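Local coordinates for protein AxyAgu115A (Amphibacillus xylanus NBRC 15112, PDB 6NPS) that probably hydrolyses alpha-linked glucuronic acid side groups from xylan as a family GH115 alpha-glucuronidase, at residues His414-Trp422 and Gly635-Asn646; Asn685-Pro695 and Val768-Phe779. The protein carries 3 engineered substitutions. One frame throughout, in Å; residues are numbered along the deposited sequence.

Interaction 1 (His414-Trp422 and Gly635-Asn646)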
loop_
_atom_site.group_PDB
_atom_site.type_symbol
_atom_site.label_atom_id
_atom_site.label_comp_id
_atom_site.label_asym_id
_atom_site.label_seq_id
_atom_site.Cartn_x
_atom_site.Cartn_y
_atom_site.Cartn_z
ATOM N N HIS A 414 16.861 -11.236 -21.962
ATOM C CA HIS A 414 16.735 -9.794 -21.781
ATOM C C HIS A 414 15.459 -9.398 -22.510
ATOM O O HIS A 414 15.467 -9.255 -23.734
ATOM C CB HIS A 414 17.981 -9.122 -22.353
ATOM C CG HIS A 414 18.025 -7.636 -22.190
ATOM N ND1 HIS A 414 18.072 -7.021 -20.953
ATOM C CD2 HIS A 414 18.051 -6.638 -23.111
ATOM C CE1 HIS A 414 18.139 -5.710 -21.125
ATOM N NE2 HIS A 414 18.125 -5.456 -22.421
ATOM N N GLY A 415 14.366 -9.205 -21.783
ATOM C CA GLY A 415 13.096 -8.904 -22.428
ATOM C C GLY A 415 11.970 -9.077 -21.430
ATOM O O GLY A 415 12.216 -9.205 -20.234
ATOM N N GLY A 416 10.733 -9.080 -21.930
ATOM C CA GLY A 416 9.576 -9.180 -21.049
ATOM C C GLY A 416 9.156 -10.606 -20.686
ATOM O O GLY A 416 9.567 -11.569 -21.338
ATOM N N PRO A 417 8.300 -10.771 -19.638
ATOM C CA PRO A 417 7.806 -9.681 -18.760
ATOM C C PRO A 417 8.876 -9.090 -17.840
ATOM O O PRO A 417 8.754 -7.933 -17.473
ATOM C CB PRO A 417 6.702 -10.370 -17.908
ATOM C CG PRO A 417 6.297 -11.556 -18.680
ATOM C CD PRO A 417 7.559 -12.029 -19.395
ATOM N N VAL A 418 9.858 -9.887 -17.419
ATOM C CA VAL A 418 10.974 -9.463 -16.563
ATOM C C VAL A 418 12.215 -10.221 -17.048
ATOM O O VAL A 418 12.187 -11.456 -17.166
ATOM C CB VAL A 418 10.769 -9.783 -15.051
ATOM C CG1 VAL A 418 11.900 -9.111 -14.176
ATOM C CG2 VAL A 418 9.345 -9.396 -14.550
ATOM N N SER A 419 13.313 -9.507 -17.234
ATOM C CA SER A 419 14.549 -10.141 -17.660
ATOM C C SER A 419 15.092 -11.023 -16.544
ATOM O O SER A 419 14.754 -10.864 -15.370
ATOM C CB SER A 419 15.600 -9.094 -18.048
ATOM O OG SER A 419 15.086 -8.196 -19.027
ATOM N N TYR A 420 15.928 -11.987 -16.928
ATOM C CA TYR A 420 16.675 -12.765 -15.952
ATOM C C TYR A 420 18.060 -13.005 -16.527
ATOM O O TYR A 420 18.241 -13.694 -17.557
ATOM C CB TYR A 420 15.963 -14.069 -15.574
ATOM C CG TYR A 420 15.586 -14.983 -16.705
ATOM C CD1 TYR A 420 14.484 -14.717 -17.524
ATOM C CD2 TYR A 420 16.296 -16.157 -16.901
ATOM C CE1 TYR A 420 14.156 -15.573 -18.559
ATOM C CE2 TYR A 420 15.986 -17.019 -17.928
ATOM C CZ TYR A 420 14.914 -16.732 -18.742
ATOM O OH TYR A 420 14.626 -17.621 -19.747
ATOM N N GLU A 421 19.042 -12.386 -15.884
ATOM C CA GLU A 421 20.367 -12.331 -16.490
ATOM C C GLU A 421 21.495 -12.299 -15.474
ATOM O O GLU A 421 22.635 -12.074 -15.885
ATOM C CB GLU A 421 20.536 -11.068 -17.379
ATOM C CG GLU A 421 19.385 -10.696 -18.296
ATOM C CD GLU A 421 19.695 -9.449 -19.136
ATOM O OE1 GLU A 421 20.711 -9.457 -19.872
ATOM O OE2 GLU A 421 18.933 -8.461 -19.051
ATOM N N TRP A 422 21.237 -12.470 -14.172
ATOM C CA TRP A 422 22.288 -12.231 -13.193
ATOM C C TRP A 422 22.999 -13.537 -12.803
ATOM O O TRP A 422 24.199 -13.710 -13.042
ATOM C CB TRP A 422 21.654 -11.544 -11.969
ATOM C CG TRP A 422 22.588 -11.311 -10.835
ATOM C CD1 TRP A 422 23.813 -10.723 -10.892
ATOM C CD2 TRP A 422 22.361 -11.652 -9.472
ATOM N NE1 TRP A 422 24.370 -10.670 -9.638
ATOM C CE2 TRP A 422 23.504 -11.242 -8.743
ATOM C CE3 TRP A 422 21.311 -12.281 -8.799
ATOM C CZ2 TRP A 422 23.630 -11.435 -7.366
ATOM C CZ3 TRP A 422 21.434 -12.491 -7.411
ATOM C CH2 TRP A 422 22.587 -12.062 -6.712
ATOM N N GLY A 635 29.305 -10.457 -12.357
ATOM C CA GLY A 635 28.171 -10.257 -11.470
ATOM C C GLY A 635 27.654 -8.834 -11.445
ATOM O O GLY A 635 26.938 -8.444 -10.513
ATOM N N LEU A 636 27.978 -8.060 -12.487
ATOM C CA LEU A 636 27.682 -6.630 -12.540
ATOM C C LEU A 636 26.219 -6.263 -12.818
ATOM O O LEU A 636 25.832 -5.119 -12.536
ATOM C CB LEU A 636 28.535 -5.974 -13.627
ATOM C CG LEU A 636 29.836 -5.329 -13.170
ATOM C CD1 LEU A 636 30.533 -4.594 -14.341
ATOM C CD2 LEU A 636 29.546 -4.415 -11.997
ATOM N N SER A 637 25.410 -7.161 -13.387
ATOM C CA SER A 637 24.054 -6.798 -13.785
ATOM C C SER A 637 23.230 -6.379 -12.574
ATOM O O SER A 637 23.229 -7.076 -11.553
ATOM C CB SER A 637 23.355 -7.986 -14.464
ATOM O OG SER A 637 24.263 -8.744 -15.224
ATOM N N GLU A 638 22.539 -5.242 -12.695
ATOM C CA GLU A 638 21.478 -4.877 -11.759
ATOM C C GLU A 638 20.495 -6.017 -11.682
ATOM O O GLU A 638 20.089 -6.567 -12.709
ATOM C CB GLU A 638 20.737 -3.613 -12.210
ATOM C CG GLU A 638 21.514 -2.331 -12.045
ATOM C CD GLU A 638 21.884 -2.078 -10.598
ATOM O OE1 GLU A 638 20.996 -2.201 -9.727
ATOM O OE2 GLU A 638 23.067 -1.775 -10.334
ATOM N N HIS A 639 20.098 -6.380 -10.449
ATOM C CA HIS A 639 19.273 -7.567 -10.290
ATOM C C HIS A 639 18.232 -7.461 -9.173
ATOM O O HIS A 639 17.553 -8.459 -8.887
ATOM C CB HIS A 639 20.174 -8.774 -10.055
ATOM C CG HIS A 639 21.135 -8.589 -8.931
ATOM N ND1 HIS A 639 22.339 -7.935 -9.076
ATOM C CD2 HIS A 639 21.057 -8.954 -7.622
ATOM C CE1 HIS A 639 22.963 -7.908 -7.911
ATOM N NE2 HIS A 639 22.213 -8.529 -7.017
ATOM N N ILE A 640 18.058 -6.298 -8.548
ATOM C CA ILE A 640 17.190 -6.166 -7.379
ATOM C C ILE A 640 15.979 -5.323 -7.735
ATOM O O ILE A 640 16.128 -4.185 -8.197
ATOM C CB ILE A 640 17.954 -5.583 -6.179
ATOM C CG1 ILE A 640 18.950 -6.644 -5.643
ATOM C CG2 ILE A 640 16.935 -5.220 -5.000
ATOM C CD1 ILE A 640 19.985 -6.055 -4.654
ATOM N N GLY A 641 14.781 -5.862 -7.473
ATOM C CA GLY A 641 13.566 -5.038 -7.448
ATOM C C GLY A 641 13.175 -4.417 -8.778
ATOM O O GLY A 641 12.777 -3.248 -8.816
ATOM N N PHE A 642 13.272 -5.170 -9.882
ATOM C CA PHE A 642 12.856 -4.597 -11.165
ATOM C C PHE A 642 11.388 -4.199 -11.079
ATOM O O PHE A 642 10.586 -4.914 -10.480
ATOM C CB PHE A 642 13.040 -5.607 -12.318
ATOM C CG PHE A 642 14.434 -5.717 -12.820
ATOM C CD1 PHE A 642 15.524 -5.394 -12.002
ATOM C CD2 PHE A 642 14.684 -6.128 -14.144
ATOM C CE1 PHE A 642 16.843 -5.494 -12.488
ATOM C CE2 PHE A 642 15.976 -6.272 -14.623
ATOM C CZ PHE A 642 17.065 -5.944 -13.815
ATOM N N VAL A 643 11.049 -3.032 -11.622
ATOM C CA VAL A 643 9.654 -2.628 -11.790
ATOM C C VAL A 643 9.252 -2.612 -13.259
ATOM O O VAL A 643 8.080 -2.332 -13.564
ATOM C CB VAL A 643 9.380 -1.233 -11.174
ATOM C CG1 VAL A 643 9.795 -1.190 -9.713
ATOM C CG2 VAL A 643 10.093 -0.172 -11.953
ATOM N N HIS A 644 10.207 -2.787 -14.173
ATOM C CA HIS A 644 9.959 -2.924 -15.593
ATOM C C HIS A 644 10.587 -4.213 -16.084
ATOM O O HIS A 644 11.147 -5.001 -15.316
ATOM C CB HIS A 644 10.552 -1.749 -16.372
ATOM C CG HIS A 644 9.937 -0.432 -15.999
ATOM N ND1 HIS A 644 8.586 -0.183 -16.150
ATOM C CD2 HIS A 644 10.480 0.706 -15.492
ATOM C CE1 HIS A 644 8.325 1.061 -15.773
ATOM N NE2 HIS A 644 9.457 1.622 -15.372
ATOM N N TRP A 645 10.528 -4.409 -17.402
ATOM C CA TRP A 645 11.125 -5.616 -17.941
ATOM C C TRP A 645 12.634 -5.552 -17.812
ATOM O O TRP A 645 13.286 -6.588 -17.644
ATOM C CB TRP A 645 10.678 -5.775 -19.393
ATOM C CG TRP A 645 11.161 -4.741 -20.295
ATOM C CD1 TRP A 645 10.538 -3.558 -20.632
ATOM C CD2 TRP A 645 12.392 -4.775 -21.027
ATOM N NE1 TRP A 645 11.314 -2.879 -21.531
ATOM C CE2 TRP A 645 12.449 -3.605 -21.798
ATOM C CE3 TRP A 645 13.444 -5.710 -21.117
ATOM C CZ2 TRP A 645 13.539 -3.312 -22.637
ATOM C CZ3 TRP A 645 14.508 -5.438 -21.945
ATOM C CH2 TRP A 645 14.553 -4.237 -22.699
ATOM N N ASN A 646 13.202 -4.338 -17.881
ATOM C CA ASN A 646 14.633 -4.129 -17.713
ATOM C C ASN A 646 14.885 -3.389 -16.396
ATOM O O ASN A 646 13.963 -3.114 -15.612
ATOM C CB ASN A 646 15.218 -3.396 -18.924
ATOM C CG ASN A 646 14.676 -1.987 -19.058
ATOM O OD1 ASN A 646 13.715 -1.643 -18.387
ATOM N ND2 ASN A 646 15.275 -1.173 -19.928
#
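The carbonyl oxygen of Trp645 is gripped twice by Ser419. The backbone Ser419 N bonds to Trp645 O in its carbonyl plane at 2.9 Å, while Ser419 OG reaches the same Trp645 O at 2.8 Å from above that plane. The hydroxyl also accepts a hydrogen bond from Gly415 N, so it braces its own loop while holding the other. Val418 CG1 lies 4.1 Å from Phe642 CD2 beside these bonds, and Trp645 CA makes a C-H...O contact to Pro417 O, the proline following a cis peptide.

The Trp645 indole runs along the bare backbone of Gly415, whose CA is 3.5 Å from Trp645 CE3, and drives its edge at the face of His414 in a T-shaped pair with planes at 65°. Trp682 of the second subunit also meets the Trp645 ring edge-to-face. Trp645 CZ3 stands over the centre of the His414 imidazole, which is steadied by ND1 donating to Glu421 OE2.

At the far end Trp422 and His639 stack face to face, the imidazole centroid 3.5 Å from that of the six-membered ring and the planes only 3° apart. His639 CG lies between the backbone N and the carbonyl carbon (chi1 54°), which lays the imidazole flat over Trp422; His639 ND1 donates in the ring plane to Ser637 O at 2.8 Å. NE2 bonds to Asp616, so both nitrogens fix the ring's rotation.

The loop 414-422 follows barrel strand 405-410, and the contact joins it to the loop after helix 601-629. Helices 564-596 and 601-629 pack on Trp422, and helix 904-912 covers Pro417 and Val418.

Interaction 2 (Asn685-Pro695 and Val768-Phe779)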
loop_
_atom_site.group_PDB
_atom_site.type_symbol
_atom_site.label_atom_id
_atom_site.label_comp_id
_atom_site.label_asym_id
_atom_site.label_seq_id
_atom_site.Cartn_x
_atom_site.Cartn_y
_atom_site.Cartn_z
ATOM N N ASN A 685 -12.622 -10.133 18.945
ATOM C CA ASN A 685 -11.829 -10.647 20.044
ATOM C C ASN A 685 -11.937 -12.174 20.172
ATOM O O ASN A 685 -11.520 -12.722 21.185
ATOM C CB ASN A 685 -12.276 -9.951 21.329
ATOM C CG ASN A 685 -13.756 -10.117 21.556
ATOM O OD1 ASN A 685 -14.239 -11.227 21.612
ATOM N ND2 ASN A 685 -14.489 -9.017 21.658
ATOM N N THR A 686 -12.531 -12.860 19.197
ATOM C CA THR A 686 -12.580 -14.318 19.173
ATOM C C THR A 686 -11.942 -14.781 17.873
ATOM O O THR A 686 -12.330 -14.319 16.798
ATOM C CB THR A 686 -14.024 -14.840 19.312
ATOM O OG1 THR A 686 -14.596 -14.340 20.530
ATOM C CG2 THR A 686 -14.068 -16.366 19.390
ATOM N N LEU A 687 -10.949 -15.663 17.973
ATOM C CA LEU A 687 -10.142 -16.150 16.857
ATOM C C LEU A 687 -10.175 -17.678 16.778
ATOM O O LEU A 687 -10.007 -18.362 17.803
ATOM C CB LEU A 687 -8.689 -15.701 17.003
ATOM C CG LEU A 687 -8.419 -14.195 17.138
ATOM C CD1 LEU A 687 -6.915 -13.980 17.373
ATOM C CD2 LEU A 687 -8.908 -13.364 15.919
ATOM N N PRO A 688 -10.373 -18.243 15.587
ATOM C CA PRO A 688 -10.279 -19.705 15.436
ATOM C C PRO A 688 -8.869 -20.207 15.155
ATOM O O PRO A 688 -8.126 -19.658 14.342
ATOM C CB PRO A 688 -11.189 -19.988 14.231
ATOM C CG PRO A 688 -11.084 -18.734 13.392
ATOM C CD PRO A 688 -10.992 -17.596 14.415
ATOM N N LEU A 689 -8.501 -21.296 15.822
ATOM C CA LEU A 689 -7.220 -21.943 15.591
ATOM C C LEU A 689 -7.564 -23.346 15.122
ATOM O O LEU A 689 -8.055 -24.165 15.916
ATOM C CB LEU A 689 -6.384 -21.960 16.866
ATOM C CG LEU A 689 -5.004 -22.575 16.763
ATOM C CD1 LEU A 689 -4.120 -21.975 17.844
ATOM C CD2 LEU A 689 -5.123 -24.071 16.959
ATOM N N VAL A 690 -7.311 -23.644 13.849
ATOM C CA VAL A 690 -7.955 -24.806 13.251
ATOM C C VAL A 690 -6.991 -25.973 13.013
ATOM O O VAL A 690 -7.380 -26.962 12.393
ATOM C CB VAL A 690 -8.687 -24.417 11.957
ATOM C CG1 VAL A 690 -9.739 -23.359 12.271
ATOM C CG2 VAL A 690 -7.697 -23.951 10.872
ATOM N N ASP A 691 -5.758 -25.901 13.521
ATOM C CA ASP A 691 -4.751 -26.912 13.190
ATOM C C ASP A 691 -5.197 -28.325 13.584
ATOM O O ASP A 691 -4.856 -29.301 12.896
ATOM C CB ASP A 691 -3.426 -26.581 13.870
ATOM C CG ASP A 691 -2.918 -25.162 13.535
ATOM O OD1 ASP A 691 -3.610 -24.168 13.875
ATOM O OD2 ASP A 691 -1.809 -25.049 12.961
ATOM N N PHE A 692 -5.942 -28.469 14.702
ATOM C CA PHE A 692 -6.282 -29.816 15.179
ATOM C C PHE A 692 -7.491 -30.388 14.465
ATOM O O PHE A 692 -7.915 -31.494 14.798
ATOM C CB PHE A 692 -6.520 -29.814 16.703
ATOM C CG PHE A 692 -5.326 -29.323 17.478
ATOM C CD1 PHE A 692 -4.254 -30.165 17.736
ATOM C CD2 PHE A 692 -5.249 -27.994 17.901
ATOM C CE1 PHE A 692 -3.126 -29.699 18.439
ATOM C CE2 PHE A 692 -4.132 -27.523 18.577
ATOM C CZ PHE A 692 -3.073 -28.372 18.848
ATOM N N LEU A 693 -8.031 -29.672 13.469
ATOM C CA LEU A 693 -9.044 -30.248 12.596
ATOM C C LEU A 693 -8.484 -31.364 11.717
ATOM O O LEU A 693 -9.264 -32.104 11.112
ATOM C CB LEU A 693 -9.669 -29.134 11.743
ATOM C CG LEU A 693 -10.613 -28.180 12.498
ATOM C CD1 LEU A 693 -11.195 -27.134 11.588
ATOM C CD2 LEU A 693 -11.768 -28.931 13.229
ATOM N N GLU A 694 -7.148 -31.536 11.654
ATOM C CA GLU A 694 -6.622 -32.770 11.054
ATOM C C GLU A 694 -6.216 -33.754 12.142
ATOM O O GLU A 694 -5.421 -33.395 13.019
ATOM C CB GLU A 694 -5.430 -32.442 10.157
ATOM C CG GLU A 694 -5.844 -31.361 9.163
ATOM C CD GLU A 694 -4.811 -30.981 8.082
ATOM O OE1 GLU A 694 -3.600 -30.832 8.375
ATOM O OE2 GLU A 694 -5.246 -30.776 6.931
ATOM N N PRO A 695 -6.716 -34.993 12.085
ATOM C CA PRO A 695 -6.537 -35.939 13.202
ATOM C C PRO A 695 -5.094 -36.265 13.545
ATOM O O PRO A 695 -4.828 -36.657 14.686
ATOM C CB PRO A 695 -7.252 -37.210 12.717
ATOM C CG PRO A 695 -7.935 -36.863 11.471
ATOM C CD PRO A 695 -7.335 -35.625 10.910
ATOM N N VAL A 768 -8.673 -11.957 24.620
ATOM C CA VAL A 768 -8.835 -12.645 23.336
ATOM C C VAL A 768 -9.230 -14.085 23.636
ATOM O O VAL A 768 -8.587 -14.751 24.458
ATOM C CB VAL A 768 -7.555 -12.579 22.486
ATOM C CG1 VAL A 768 -7.707 -13.417 21.182
ATOM C CG2 VAL A 768 -7.231 -11.088 22.111
ATOM N N THR A 769 -10.286 -14.571 22.990
ATOM C CA THR A 769 -10.643 -15.980 23.090
ATOM C C THR A 769 -10.188 -16.695 21.824
ATOM O O THR A 769 -10.418 -16.207 20.710
ATOM C CB THR A 769 -12.146 -16.080 23.310
ATOM O OG1 THR A 769 -12.446 -15.292 24.463
ATOM C CG2 THR A 769 -12.602 -17.491 23.542
ATOM N N ILE A 770 -9.465 -17.796 21.986
ATOM C CA ILE A 770 -9.022 -18.604 20.856
ATOM C C ILE A 770 -9.843 -19.885 20.857
ATOM O O ILE A 770 -9.850 -20.631 21.855
ATOM C CB ILE A 770 -7.519 -18.891 20.937
ATOM C CG1 ILE A 770 -6.744 -17.582 20.897
ATOM C CG2 ILE A 770 -7.074 -19.863 19.832
ATOM C CD1 ILE A 770 -5.258 -17.781 20.876
ATOM N N VAL A 771 -10.603 -20.116 19.782
ATOM C CA VAL A 771 -11.473 -21.287 19.725
ATOM C C VAL A 771 -10.715 -22.416 19.056
ATOM O O VAL A 771 -10.146 -22.233 17.975
ATOM C CB VAL A 771 -12.783 -20.995 18.985
ATOM C CG1 VAL A 771 -13.657 -22.289 18.974
ATOM C CG2 VAL A 771 -13.525 -19.849 19.701
ATOM N N VAL A 772 -10.699 -23.584 19.701
ATOM C CA VAL A 772 -9.871 -24.692 19.237
ATOM C C VAL A 772 -10.776 -25.886 18.958
ATOM O O VAL A 772 -11.021 -26.707 19.849
ATOM C CB VAL A 772 -8.770 -25.025 20.256
ATOM C CG1 VAL A 772 -7.807 -26.132 19.718
ATOM C CG2 VAL A 772 -7.983 -23.748 20.624
ATOM N N PRO A 773 -11.279 -26.035 17.735
ATOM C CA PRO A 773 -12.036 -27.242 17.388
ATOM C C PRO A 773 -11.087 -28.373 17.004
ATOM O O PRO A 773 -10.017 -28.158 16.437
ATOM C CB PRO A 773 -12.883 -26.781 16.194
ATOM C CG PRO A 773 -11.977 -25.769 15.499
ATOM C CD PRO A 773 -11.178 -25.077 16.603
ATOM N N VAL A 774 -11.490 -29.594 17.317
ATOM C CA VAL A 774 -10.623 -30.754 17.164
ATOM C C VAL A 774 -11.381 -31.848 16.427
ATOM O O VAL A 774 -12.539 -32.118 16.744
ATOM C CB VAL A 774 -10.130 -31.284 18.537
ATOM C CG1 VAL A 774 -9.277 -32.551 18.328
ATOM C CG2 VAL A 774 -9.308 -30.221 19.255
ATOM N N VAL A 775 -10.723 -32.494 15.471
ATOM C CA VAL A 775 -11.206 -33.736 14.876
ATOM C C VAL A 775 -10.287 -34.865 15.347
ATOM O O VAL A 775 -9.057 -34.778 15.225
ATOM C CB VAL A 775 -11.260 -33.640 13.338
ATOM C CG1 VAL A 775 -11.439 -35.025 12.718
ATOM C CG2 VAL A 775 -12.389 -32.676 12.892
ATOM N N ASN A 776 -10.868 -35.905 15.938
ATOM C CA ASN A 776 -10.080 -37.008 16.460
ATOM C C ASN A 776 -10.482 -38.337 15.833
ATOM O O ASN A 776 -10.020 -39.393 16.280
ATOM C CB ASN A 776 -10.227 -37.057 17.992
ATOM C CG ASN A 776 -9.056 -37.721 18.677
ATOM O OD1 ASN A 776 -7.897 -37.516 18.321
ATOM N ND2 ASN A 776 -9.362 -38.555 19.659
ATOM N N ASN A 777 -11.426 -38.301 14.904
ATOM C CA ASN A 777 -11.743 -39.396 14.013
ATOM C C ASN A 777 -10.566 -39.599 13.077
ATOM O O ASN A 777 -10.222 -38.685 12.332
ATOM C CB ASN A 777 -12.989 -39.003 13.229
ATOM C CG ASN A 777 -13.659 -40.160 12.578
ATOM O OD1 ASN A 777 -13.042 -41.213 12.387
ATOM N ND2 ASN A 777 -14.934 -39.993 12.227
ATOM N N ASP A 778 -9.940 -40.763 13.084
ATOM C CA ASP A 778 -8.821 -40.894 12.157
ATOM C C ASP A 778 -9.209 -41.520 10.815
ATOM O O ASP A 778 -8.358 -41.593 9.918
ATOM C CB ASP A 778 -7.663 -41.663 12.798
ATOM C CG ASP A 778 -6.323 -40.941 12.621
ATOM O OD1 ASP A 778 -5.574 -40.806 13.615
ATOM O OD2 ASP A 778 -6.024 -40.498 11.487
ATOM N N PHE A 779 -10.466 -41.943 10.645
ATOM C CA PHE A 779 -11.030 -42.267 9.332
ATOM C C PHE A 779 -10.444 -43.553 8.740
ATOM O O PHE A 779 -10.383 -43.716 7.517
ATOM C CB PHE A 779 -10.862 -41.097 8.353
ATOM C CG PHE A 779 -11.475 -39.818 8.833
ATOM C CD1 PHE A 779 -12.853 -39.657 8.839
ATOM C CD2 PHE A 779 -10.678 -38.781 9.290
ATOM C CE1 PHE A 779 -13.422 -38.468 9.292
ATOM C CE2 PHE A 779 -11.235 -37.598 9.730
ATOM C CZ PHE A 779 -12.604 -37.439 9.743
HETATM O O HOH W 1 -13.019 -12.630 23.925
HETATM O O HOH W 2 -7.815 -26.785 15.981
#
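Asn685 O accepts a hydrogen bond from Thr769 N at 2.9 Å and opens a parallel beta pairing at the edge of one sheet of a beta sandwich, in which strand 686-688 lines strand 766-775. Thr686 CG2, anti to the backbone N, meets Val771 CG2 at 3.5 Å on one face. Leu687 reaches both ways, its N to Thr769 O and its O to Val771 N; on the other face its CD1 touches Val768 CG1, and the side chain turns with Ile770 toward strand 666-670 of the opposing sheet.

Leu689 N still bonds to Val771 O, but Pro773 has no N-H to offer Leu689 O. A water fills in, donating to Leu689 O and Pro773 O, both at 2.6 Å, and accepting a hydrogen bond from Phe692 N. The chain then coils into a short 3-10 turn. Phe692 CD2 packs on Val772 CG1 at 3.6 Å, while Phe692 O accepts hydrogen bonds from Val775 N and from Arg748.

Leu693 bends back so that Leu693 CD2 lies 3.8 Å from both Pro773 CB and Val775 CG2. With an alanine here that methyl is gone, which would probably open a gap between Pro773 and Val775 and leave the turn less firmly seated on the strand. Pro695 ends the run: its CA makes a C-H...O contact to Val775 O, and Pro695 CG meets the edge of the Phe779 ring, 3.8 Å from Phe779 CE2.

Overall arrangement
From the N terminus the chain first forms a region with a mixed four-stranded sheet, then enters the parallel eight-stranded barrel, and segment 414-422 follows the seventh barrel strand, 405-410. The eighth completes the barrel and a largely helical region follows, until segment 635-646 returns to close a loop of 212 residues in interaction 1. This ties the barrel to the loop beyond the last long helix. The chain goes on into the beta sandwich, where interaction 2 closes a shorter loop of 72 residues, without helix, between an edge strand and its neighbour. The two loops follow in series, neither nested nor crossed, with centres about 45 Å apart. Interaction 1 reaches the second subunit, whereas interaction 2 touches no other chain.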